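Local coordinates for protein tannase (PDB 3WA7) that hydrolyses the galloyl ester bonds of tannins to release gallic acid, using an alpha/beta-hydrolase fold, at residues 135-140 / 173-178; 141-144 / 149-152; 215-220 / 256-261; 291-296 / 330-335. All blocks are in the same frame, centred on the assembly; numbering follows the deposited sequence.

Contact 1: 135-140 / 173-178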
# COMPACT_ATOMS: atom_id res chain seq x y z
N ASP A 135 -11.41 -7.58 -5.70
CA ASP A 135 -12.31 -6.43 -5.80
C ASP A 135 -11.65 -5.25 -6.52
O ASP A 135 -12.30 -4.58 -7.31
CB ASP A 135 -12.77 -5.97 -4.41
CG ASP A 135 -13.88 -6.83 -3.85
OD1 ASP A 135 -14.46 -7.64 -4.60
OD2 ASP A 135 -14.18 -6.70 -2.64
N MSE A 136 -10.38 -5.01 -6.24
CA MSE A 136 -9.68 -3.91 -6.90
C MSE A 136 -9.66 -4.17 -8.41
O MSE A 136 -9.88 -3.27 -9.21
CB MSE A 136 -8.25 -3.79 -6.37
CG MSE A 136 -7.52 -2.53 -6.83
SE MSE A 136 -8.30 -0.90 -6.12
CE MSE A 136 -9.21 -0.27 -7.71
N LYS A 137 -9.41 -5.42 -8.78
CA LYS A 137 -9.37 -5.79 -10.20
C LYS A 137 -10.75 -5.70 -10.84
O LYS A 137 -10.87 -5.27 -11.99
CB LYS A 137 -8.81 -7.21 -10.36
CG LYS A 137 -7.30 -7.31 -10.18
CD LYS A 137 -6.83 -8.76 -10.06
CE LYS A 137 -5.31 -8.86 -10.06
NZ LYS A 137 -4.73 -8.46 -11.37
N ALA A 138 -11.78 -6.10 -10.11
CA ALA A 138 -13.14 -6.04 -10.64
C ALA A 138 -13.50 -4.58 -10.91
O ALA A 138 -14.12 -4.27 -11.93
CB ALA A 138 -14.13 -6.64 -9.65
N ALA A 139 -13.10 -3.69 -10.01
CA ALA A 139 -13.38 -2.27 -10.17
C ALA A 139 -12.64 -1.73 -11.39
O ALA A 139 -13.19 -0.94 -12.16
CB ALA A 139 -12.97 -1.50 -8.92
N ILE A 140 -11.39 -2.15 -11.56
CA ILE A 140 -10.61 -1.72 -12.71
C ILE A 140 -11.27 -2.23 -14.00
O ILE A 140 -11.37 -1.50 -14.98
CB ILE A 140 -9.16 -2.24 -12.63
CG1 ILE A 140 -8.47 -1.60 -11.43
CG2 ILE A 140 -8.41 -1.93 -13.94
CD1 ILE A 140 -7.11 -2.21 -11.09
N GLY A 173 -0.95 -3.07 -9.83
CA GLY A 173 -0.02 -2.73 -10.89
C GLY A 173 0.87 -3.88 -11.30
O GLY A 173 1.22 -4.03 -12.47
N ALA A 174 1.24 -4.72 -10.33
CA ALA A 174 2.12 -5.85 -10.61
C ALA A 174 1.46 -7.07 -11.26
O ALA A 174 2.11 -7.77 -12.03
CB ALA A 174 2.81 -6.28 -9.31
N SER A 175 0.18 -7.29 -10.98
CA SER A 175 -0.50 -8.49 -11.48
C SER A 175 -1.51 -8.36 -12.61
O SER A 175 -2.41 -9.20 -12.71
CB SER A 175 -1.19 -9.19 -10.31
OG SER A 175 -2.23 -8.38 -9.79
N GLY A 176 -1.37 -7.34 -13.44
CA GLY A 176 -2.32 -7.15 -14.53
C GLY A 176 -2.64 -8.38 -15.36
O GLY A 176 -1.76 -9.01 -15.94
N ASN A 177 -3.92 -8.73 -15.40
CA ASN A 177 -4.41 -9.85 -16.18
C ASN A 177 -3.81 -11.21 -15.84
O ASN A 177 -3.59 -12.05 -16.72
CB ASN A 177 -4.23 -9.54 -17.66
CG ASN A 177 -4.91 -8.25 -18.05
OD1 ASN A 177 -6.08 -8.05 -17.74
ND2 ASN A 177 -4.19 -7.36 -18.72
N SER A 178 -3.55 -11.42 -14.56
CA SER A 178 -3.01 -12.69 -14.08
C SER A 178 -4.17 -13.68 -14.07
O SER A 178 -5.24 -13.39 -13.53
CB SER A 178 -2.47 -12.54 -12.66
OG SER A 178 -2.27 -13.81 -12.07
O HOH W 1 -6.18 -10.37 -13.03
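Lys-137 reaches from helix 131-145 of the alpha/beta-hydrolase core to the type II beta turn, Ser-175 to Ser-178, that follows helix 164-174. Its CB points toward the turn, and CG, anti to the carbonyl carbon (chi1 -76°), starts a nearly straight run through CD, the length that makes lysine suitable here. At CE the chain reaches Ser-175, lying 3.1 Å from OG, and a bend at chi4 (-67°) turns the ammonium in. NZ then donates to Ser-175 O at 2.8 Å and to Ser-175 OG at 3.0 Å, while water 1 accepts from NZ at 2.9 Å. A salt bridge from NZ to Asp-195 probably offsets the buried charge. Serine suits the other side because its hydroxyl can accept from the lysine while donating to Leu-171 O, in the last turn of the preceding helix. Gly-176 and Asn-177 form the corners of the turn, and Asn-177 takes the left-handed backbone conformation that asparagine tolerates well. The turn's own bond runs from Ser-178 N to Ser-175 O at 3.1 Å. It meets that oxygen from the face of the carbonyl plane opposite Lys-137 NZ, which stands 67° out of the plane.

Contact 2: 141-144 / 149-152; sequences RYVK and RLPG
Leu-150 packs against Tyr-142 and Val-143 where helix 131-145 gives way to the loop leading into strand 157-160, the returning half of a beta-alpha-beta crossover in the alpha/beta-hydrolase sheet. The interaction between the segments is apolar and rests on one methyl group. Leu-150 CD1 lies 3.7 Å from Val-143 CA and equally close to Val-143 O, so the leucine seats itself on the helix backbone as much as on a side chain. Among side chains, CD1 approaches Val-143 CG1 at 4.2 Å, the two side chains crossing at about a right angle. That valine methyl is placed there by a first torsion that sets CG1 anti to the backbone N (170°). Branched aliphatic residues suit this buried spot: Val-143 also faces Ile-69, Met-71 and Ile-157 of the sheet, while Leu-150 continues onto Val-47 and Phe-7.

Polar bonds belong to the surroundings. Asn-146, in the short link between the segments, donates through ND2 to Tyr-142 O and accepts at OD1 from Arg-149 NE, tying the helix end to the start of the loop. The aromatic contribution is looser: Leu-150 CD1 comes obliquely to the Tyr-142 ring, 4.4 Å from CE2.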
# COMPACT_ATOMS: atom_id res chain seq x y z
N ARG A 141 -11.71 -3.49 -14.00
CA ARG A 141 -12.36 -4.03 -15.19
C ARG A 141 -13.63 -3.26 -15.51
O ARG A 141 -13.94 -3.03 -16.68
CB ARG A 141 -12.68 -5.52 -15.01
CG ARG A 141 -11.44 -6.36 -14.86
CD ARG A 141 -11.71 -7.85 -14.98
NE ARG A 141 -10.44 -8.57 -15.02
CZ ARG A 141 -10.29 -9.83 -15.39
NH1 ARG A 141 -11.34 -10.55 -15.77
NH2 ARG A 141 -9.08 -10.37 -15.40
N TYR A 142 -14.37 -2.86 -14.48
CA TYR A 142 -15.60 -2.09 -14.69
C TYR A 142 -15.26 -0.79 -15.42
O TYR A 142 -15.92 -0.41 -16.38
CB TYR A 142 -16.27 -1.75 -13.36
CG TYR A 142 -17.52 -0.92 -13.52
CD1 TYR A 142 -18.75 -1.52 -13.77
CD2 TYR A 142 -17.46 0.48 -13.50
CE1 TYR A 142 -19.90 -0.75 -13.99
CE2 TYR A 142 -18.59 1.25 -13.73
CZ TYR A 142 -19.81 0.63 -13.98
OH TYR A 142 -20.92 1.40 -14.23
N VAL A 143 -14.22 -0.11 -14.94
CA VAL A 143 -13.79 1.15 -15.54
C VAL A 143 -13.37 0.98 -16.99
O VAL A 143 -13.85 1.69 -17.88
CB VAL A 143 -12.63 1.78 -14.74
CG1 VAL A 143 -12.03 2.96 -15.51
CG2 VAL A 143 -13.12 2.24 -13.38
N LYS A 144 -12.48 0.02 -17.24
CA LYS A 144 -11.97 -0.21 -18.59
C LYS A 144 -13.05 -0.70 -19.55
O LYS A 144 -13.03 -0.36 -20.73
CB LYS A 144 -10.78 -1.18 -18.54
CG LYS A 144 -9.64 -0.65 -17.67
CD LYS A 144 -8.37 -1.49 -17.76
CE LYS A 144 -7.61 -1.26 -19.06
NZ LYS A 144 -6.36 -2.09 -19.10
N ARG A 149 -17.80 5.66 -22.21
CA ARG A 149 -18.99 5.98 -21.45
C ARG A 149 -18.60 6.73 -20.19
O ARG A 149 -19.26 7.69 -19.80
CB ARG A 149 -19.76 4.69 -21.11
CG ARG A 149 -20.39 4.04 -22.34
CD ARG A 149 -21.35 2.94 -21.94
NE ARG A 149 -20.67 1.72 -21.52
CZ ARG A 149 -20.20 0.80 -22.35
NH1 ARG A 149 -20.33 0.96 -23.66
NH2 ARG A 149 -19.59 -0.28 -21.87
N LEU A 150 -17.51 6.30 -19.57
CA LEU A 150 -16.98 6.95 -18.37
C LEU A 150 -16.01 8.05 -18.79
O LEU A 150 -15.19 7.84 -19.68
CB LEU A 150 -16.22 5.94 -17.51
CG LEU A 150 -16.94 5.14 -16.44
CD1 LEU A 150 -16.03 4.02 -15.94
CD2 LEU A 150 -17.33 6.06 -15.29
N PRO A 151 -16.11 9.23 -18.18
CA PRO A 151 -15.16 10.29 -18.57
C PRO A 151 -13.75 9.84 -18.15
O PRO A 151 -13.61 9.06 -17.21
CB PRO A 151 -15.65 11.49 -17.77
CG PRO A 151 -17.13 11.28 -17.72
CD PRO A 151 -17.22 9.79 -17.39
N GLY A 152 -12.73 10.33 -18.85
CA GLY A 152 -11.36 9.96 -18.51
C GLY A 152 -10.74 8.97 -19.47
O GLY A 152 -11.43 8.36 -20.29

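Contact 3: 215-220 / 256-261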
# COMPACT_ATOMS: atom_id res chain seq x y z
N ALA A 215 12.55 -9.43 7.89
CA ALA A 215 13.03 -8.07 7.65
C ALA A 215 12.91 -7.23 8.92
O ALA A 215 13.80 -6.43 9.23
CB ALA A 215 12.24 -7.42 6.52
N TYR A 216 11.82 -7.41 9.65
CA TYR A 216 11.60 -6.63 10.86
C TYR A 216 12.67 -6.90 11.90
O TYR A 216 13.15 -5.97 12.56
CB TYR A 216 10.22 -6.92 11.46
CG TYR A 216 9.64 -5.74 12.22
CD1 TYR A 216 9.13 -4.64 11.54
CD2 TYR A 216 9.65 -5.72 13.62
CE1 TYR A 216 8.63 -3.53 12.23
CE2 TYR A 216 9.16 -4.61 14.32
CZ TYR A 216 8.65 -3.52 13.62
OH TYR A 216 8.17 -2.43 14.31
N GLU A 217 13.04 -8.16 12.06
CA GLU A 217 14.05 -8.52 13.05
C GLU A 217 15.46 -8.17 12.59
O GLU A 217 16.33 -7.90 13.42
CB GLU A 217 13.93 -10.00 13.41
CG GLU A 217 12.59 -10.32 14.07
CD GLU A 217 12.20 -9.28 15.12
OE1 GLU A 217 13.02 -9.00 16.02
OE2 GLU A 217 11.08 -8.75 15.05
N TRP A 218 15.70 -8.17 11.29
CA TRP A 218 17.02 -7.77 10.81
C TRP A 218 17.19 -6.32 11.26
O TRP A 218 18.27 -5.91 11.69
CB TRP A 218 17.09 -7.83 9.28
CG TRP A 218 18.26 -7.05 8.74
CD1 TRP A 218 19.58 -7.44 8.73
CD2 TRP A 218 18.24 -5.71 8.22
NE1 TRP A 218 20.37 -6.42 8.24
CE2 TRP A 218 19.57 -5.35 7.92
CE3 TRP A 218 17.22 -4.78 7.99
CZ2 TRP A 218 19.91 -4.10 7.40
CZ3 TRP A 218 17.55 -3.53 7.47
CH2 TRP A 218 18.89 -3.20 7.18
N GLN A 219 16.11 -5.56 11.16
CA GLN A 219 16.15 -4.15 11.54
C GLN A 219 16.13 -3.87 13.05
O GLN A 219 16.91 -3.05 13.54
CB GLN A 219 14.99 -3.41 10.89
CG GLN A 219 14.98 -1.91 11.19
CD GLN A 219 13.96 -1.17 10.34
OE1 GLN A 219 13.93 -1.33 9.12
NE2 GLN A 219 13.13 -0.35 10.98
N PHE A 220 15.27 -4.56 13.78
CA PHE A 220 15.14 -4.29 15.21
C PHE A 220 15.76 -5.26 16.22
O PHE A 220 15.59 -5.08 17.42
CB PHE A 220 13.67 -4.06 15.56
CG PHE A 220 13.11 -2.76 15.04
CD1 PHE A 220 12.11 -2.74 14.08
CD2 PHE A 220 13.59 -1.54 15.53
CE1 PHE A 220 11.59 -1.53 13.61
CE2 PHE A 220 13.08 -0.33 15.07
CZ PHE A 220 12.07 -0.32 14.11
N ALA A 256 15.26 -14.81 21.19
CA ALA A 256 15.90 -15.91 20.47
C ALA A 256 15.25 -16.02 19.09
O ALA A 256 15.94 -16.25 18.09
CB ALA A 256 15.73 -17.21 21.24
N LEU A 257 13.94 -15.87 19.04
CA LEU A 257 13.21 -15.95 17.78
C LEU A 257 13.67 -14.80 16.89
O LEU A 257 13.85 -14.96 15.69
CB LEU A 257 11.70 -15.85 18.05
CG LEU A 257 10.77 -16.32 16.93
CD1 LEU A 257 11.04 -17.79 16.61
CD2 LEU A 257 9.32 -16.13 17.36
N SER A 258 13.86 -13.64 17.51
CA SER A 258 14.31 -12.45 16.80
C SER A 258 15.67 -12.66 16.14
O SER A 258 15.86 -12.29 14.98
CB SER A 258 14.40 -11.26 17.76
OG SER A 258 15.02 -10.15 17.14
N LEU A 259 16.60 -13.25 16.87
CA LEU A 259 17.93 -13.48 16.30
C LEU A 259 17.85 -14.47 15.13
O LEU A 259 18.51 -14.27 14.11
CB LEU A 259 18.88 -14.01 17.38
CG LEU A 259 20.34 -14.22 16.96
CD1 LEU A 259 20.93 -12.92 16.43
CD2 LEU A 259 21.15 -14.72 18.16
N ALA A 260 17.04 -15.51 15.28
CA ALA A 260 16.88 -16.51 14.24
C ALA A 260 16.27 -15.90 12.97
O ALA A 260 16.67 -16.24 11.86
CB ALA A 260 16.00 -17.65 14.74
N LEU A 261 15.29 -15.02 13.16
CA LEU A 261 14.64 -14.37 12.03
C LEU A 261 15.62 -13.44 11.33
O LEU A 261 15.67 -13.39 10.10
CB LEU A 261 13.41 -13.59 12.50
CG LEU A 261 12.15 -14.44 12.73
CD1 LEU A 261 11.15 -13.71 13.60
CD2 LEU A 261 11.53 -14.79 11.38
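Ser-258 and Leu-261, one helical turn apart on helix 252-271, both meet Glu-217 of helix 209-220, making a helix-helix contact in the large insertion between sheet strands 199-203 and 410-414 of the alpha/beta-hydrolase fold. Leu-257 packs on Leu-374 of helix 373-377, which Leu-261 also touches.

Ser-258 follows, and its small side chain suits an approach so close that its CA comes within 5.4 Å of Glu-217 CA. The hydroxyl, set anti to the backbone N by chi1 of 172°, donates to Glu-217 OE1 at 2.6 Å, a short bond that meets the anti side of the carboxylate, 16° out of its plane. The same OG is bonded to Asn-221 ND2, just beyond the end of helix 209-220. Glu-217 CB, meanwhile, rests 3.4 Å from Ser-258 O.

Leu-261 completes the walk. Its CD1 and CB both lie 3.7 Å from Glu-217 CG, so the aliphatic part of the glutamate is covered by leucine while its charged end is held by polar groups. A bend at chi2 (-44°) carries the carboxylate back to the serine, and OE1 also forms a salt bridge with Arg-341. Putting a leucine in place of Glu-217 would probably leave the Arg-341 charge without its mate and the Ser-258 hydroxyl without its acceptor in this buried interface. The second carboxylate oxygen, Glu-217 OE2, sits in plane at the edge of the Tyr-216 ring.

Contact 4: 291-296 / 330-335. With SO4 (sulfate ion), chain B.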
# COMPACT_ATOMS: atom_id res chain seq x y z
N SER A 291 26.66 -4.79 2.00
CA SER A 291 26.26 -3.82 0.99
C SER A 291 24.79 -3.41 1.06
O SER A 291 24.46 -2.25 0.83
CB SER A 291 26.61 -4.34 -0.40
OG SER A 291 26.11 -5.64 -0.62
N PHE A 292 23.91 -4.35 1.37
CA PHE A 292 22.49 -4.00 1.45
C PHE A 292 22.24 -3.10 2.65
O PHE A 292 21.45 -2.16 2.57
CB PHE A 292 21.60 -5.23 1.57
CG PHE A 292 20.13 -4.90 1.57
CD1 PHE A 292 19.49 -4.52 0.40
CD2 PHE A 292 19.41 -4.92 2.76
CE1 PHE A 292 18.14 -4.15 0.41
CE2 PHE A 292 18.06 -4.56 2.78
CZ PHE A 292 17.43 -4.17 1.61
N ARG A 293 22.89 -3.38 3.77
CA ARG A 293 22.72 -2.55 4.96
C ARG A 293 23.17 -1.13 4.63
O ARG A 293 22.56 -0.15 5.07
CB ARG A 293 23.53 -3.10 6.13
CG ARG A 293 23.32 -2.31 7.42
CD ARG A 293 24.20 -2.83 8.55
NE ARG A 293 23.94 -2.14 9.81
CZ ARG A 293 22.98 -2.48 10.68
NH1 ARG A 293 22.19 -3.51 10.42
NH2 ARG A 293 22.83 -1.79 11.80
N ASP A 294 24.25 -1.02 3.87
CA ASP A 294 24.79 0.28 3.47
C ASP A 294 23.71 1.10 2.76
O ASP A 294 23.62 2.32 2.95
CB ASP A 294 25.98 0.11 2.51
CG ASP A 294 27.27 -0.28 3.21
OD1 ASP A 294 27.26 -0.50 4.44
OD2 ASP A 294 28.30 -0.36 2.51
N VAL A 295 22.91 0.44 1.93
CA VAL A 295 21.85 1.11 1.18
C VAL A 295 20.81 1.70 2.12
O VAL A 295 20.39 2.84 1.95
CB VAL A 295 21.17 0.14 0.19
CG1 VAL A 295 20.00 0.82 -0.51
CG2 VAL A 295 22.18 -0.33 -0.84
N VAL A 296 20.39 0.92 3.12
CA VAL A 296 19.41 1.41 4.07
C VAL A 296 19.99 2.62 4.81
O VAL A 296 19.32 3.64 4.96
CB VAL A 296 19.03 0.32 5.09
CG1 VAL A 296 18.01 0.86 6.09
CG2 VAL A 296 18.47 -0.89 4.37
N LEU A 330 26.04 7.99 9.53
CA LEU A 330 24.94 7.57 10.37
C LEU A 330 25.21 6.25 11.07
O LEU A 330 25.67 5.29 10.45
CB LEU A 330 23.66 7.42 9.54
CG LEU A 330 22.50 6.68 10.22
CD1 LEU A 330 22.01 7.47 11.42
CD2 LEU A 330 21.37 6.45 9.22
N ASP A 331 24.93 6.23 12.37
CA ASP A 331 25.06 5.02 13.16
C ASP A 331 23.62 4.50 13.06
O ASP A 331 22.75 4.93 13.82
CB ASP A 331 25.39 5.36 14.62
CG ASP A 331 25.49 4.13 15.51
OD1 ASP A 331 24.82 3.12 15.21
OD2 ASP A 331 26.23 4.18 16.52
N LEU A 332 23.37 3.60 12.12
CA LEU A 332 22.03 3.07 11.90
C LEU A 332 21.42 2.42 13.14
O LEU A 332 20.24 2.62 13.43
CB LEU A 332 22.03 2.06 10.74
CG LEU A 332 20.69 1.43 10.36
CD1 LEU A 332 19.67 2.52 10.07
CD2 LEU A 332 20.88 0.53 9.14
N SER A 333 22.21 1.64 13.86
CA SER A 333 21.71 0.99 15.07
C SER A 333 21.24 2.02 16.07
O SER A 333 20.21 1.84 16.73
CB SER A 333 22.80 0.11 15.69
OG SER A 333 23.17 -0.93 14.80
N ALA A 334 21.99 3.11 16.20
CA ALA A 334 21.63 4.18 17.13
C ALA A 334 20.33 4.84 16.70
O ALA A 334 19.47 5.13 17.53
CB ALA A 334 22.75 5.21 17.21
N TYR A 335 20.18 5.07 15.40
CA TYR A 335 18.96 5.70 14.88
C TYR A 335 17.74 4.82 15.17
O TYR A 335 16.71 5.30 15.63
CB TYR A 335 19.07 5.93 13.37
CG TYR A 335 17.80 6.45 12.75
CD1 TYR A 335 17.39 7.77 12.96
CD2 TYR A 335 16.97 5.62 11.98
CE1 TYR A 335 16.19 8.25 12.43
CE2 TYR A 335 15.77 6.09 11.45
CZ TYR A 335 15.39 7.41 11.68
OH TYR A 335 14.21 7.88 11.16
S SO4 B . 25.71 0.71 11.58
O1 SO4 B . 25.52 2.04 10.97
O2 SO4 B . 24.59 0.39 12.48
O3 SO4 B . 25.80 -0.31 10.53
O4 SO4 B . 26.96 0.72 12.37
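Oxygen O2 of the sulfate is gripped by three donors: Arg-293 NH2 at 2.9 Å, Ser-333 N at 3.0 Å and Ser-333 OG, also at 3.0 Å. The arrangement is an anion site at the N-terminus of helix 332-339, where backbone N-H groups not used inside the helix, together with the positive end of its dipole, probably favour a negative guest. The ion itself probably came from the crystallisation liquor. Leu-332 N, in the same first turn, gives its hydrogen to O1 at 2.9 Å.

From helix 291-309, Arg-293 stretches across with its chain extended from CG to NE and presents a guanidinium edge to the sulfate. NE reaches O3 at 2.7 Å with an N-H...O angle of 166°, and the NH2 bond to O2 is straighter still, at 176°. This paired grip, for which arginine is well shaped, fixes the rotation of the flat group; Arg-297 supplies a further bond to the anion. With alanine in place of Arg-293, the sulfate is likely to be bound more weakly, having lost the NE and NH2 donors, and Leu-332 CD2 would lose the flat surface it packs on.

Leucine is apt on that face: Leu-332 CD2 lies over the centre of the guanidinium, 4.0 Å from Arg-293 CZ, and also meets Val-296 CG1 at 4.2 Å. Asp-331 is the N-cap of helix 332-339; its OD1 accepts from Ala-334 N at 3.0 Å, the N-H coming from above the carboxylate plane.

In the fold
Contacts 1 and 2 share helix 131-145 in the alpha/beta-hydrolase core, contact 2 being nested within the loop that contact 1 closes; their centres lie 14 Å apart. Contacts 3 and 4 belong to the insertion, about 45 Å between centres from contact 2, and touch each other where Trp-218 packs on Arg-293 and Val-296. All four are largely buried; contact 1 has the partly exposed Asn-177, and contact 4 the exposed Ser-333 and a sulfate probably from the crystallisation liquor. Chemistry varies accordingly: a buried ammonium held by a turn in contact 1, aliphatic packing beside the sheet in contact 2, a buried carboxylate between helices in contact 3, and a helix-end anion site in contact 4.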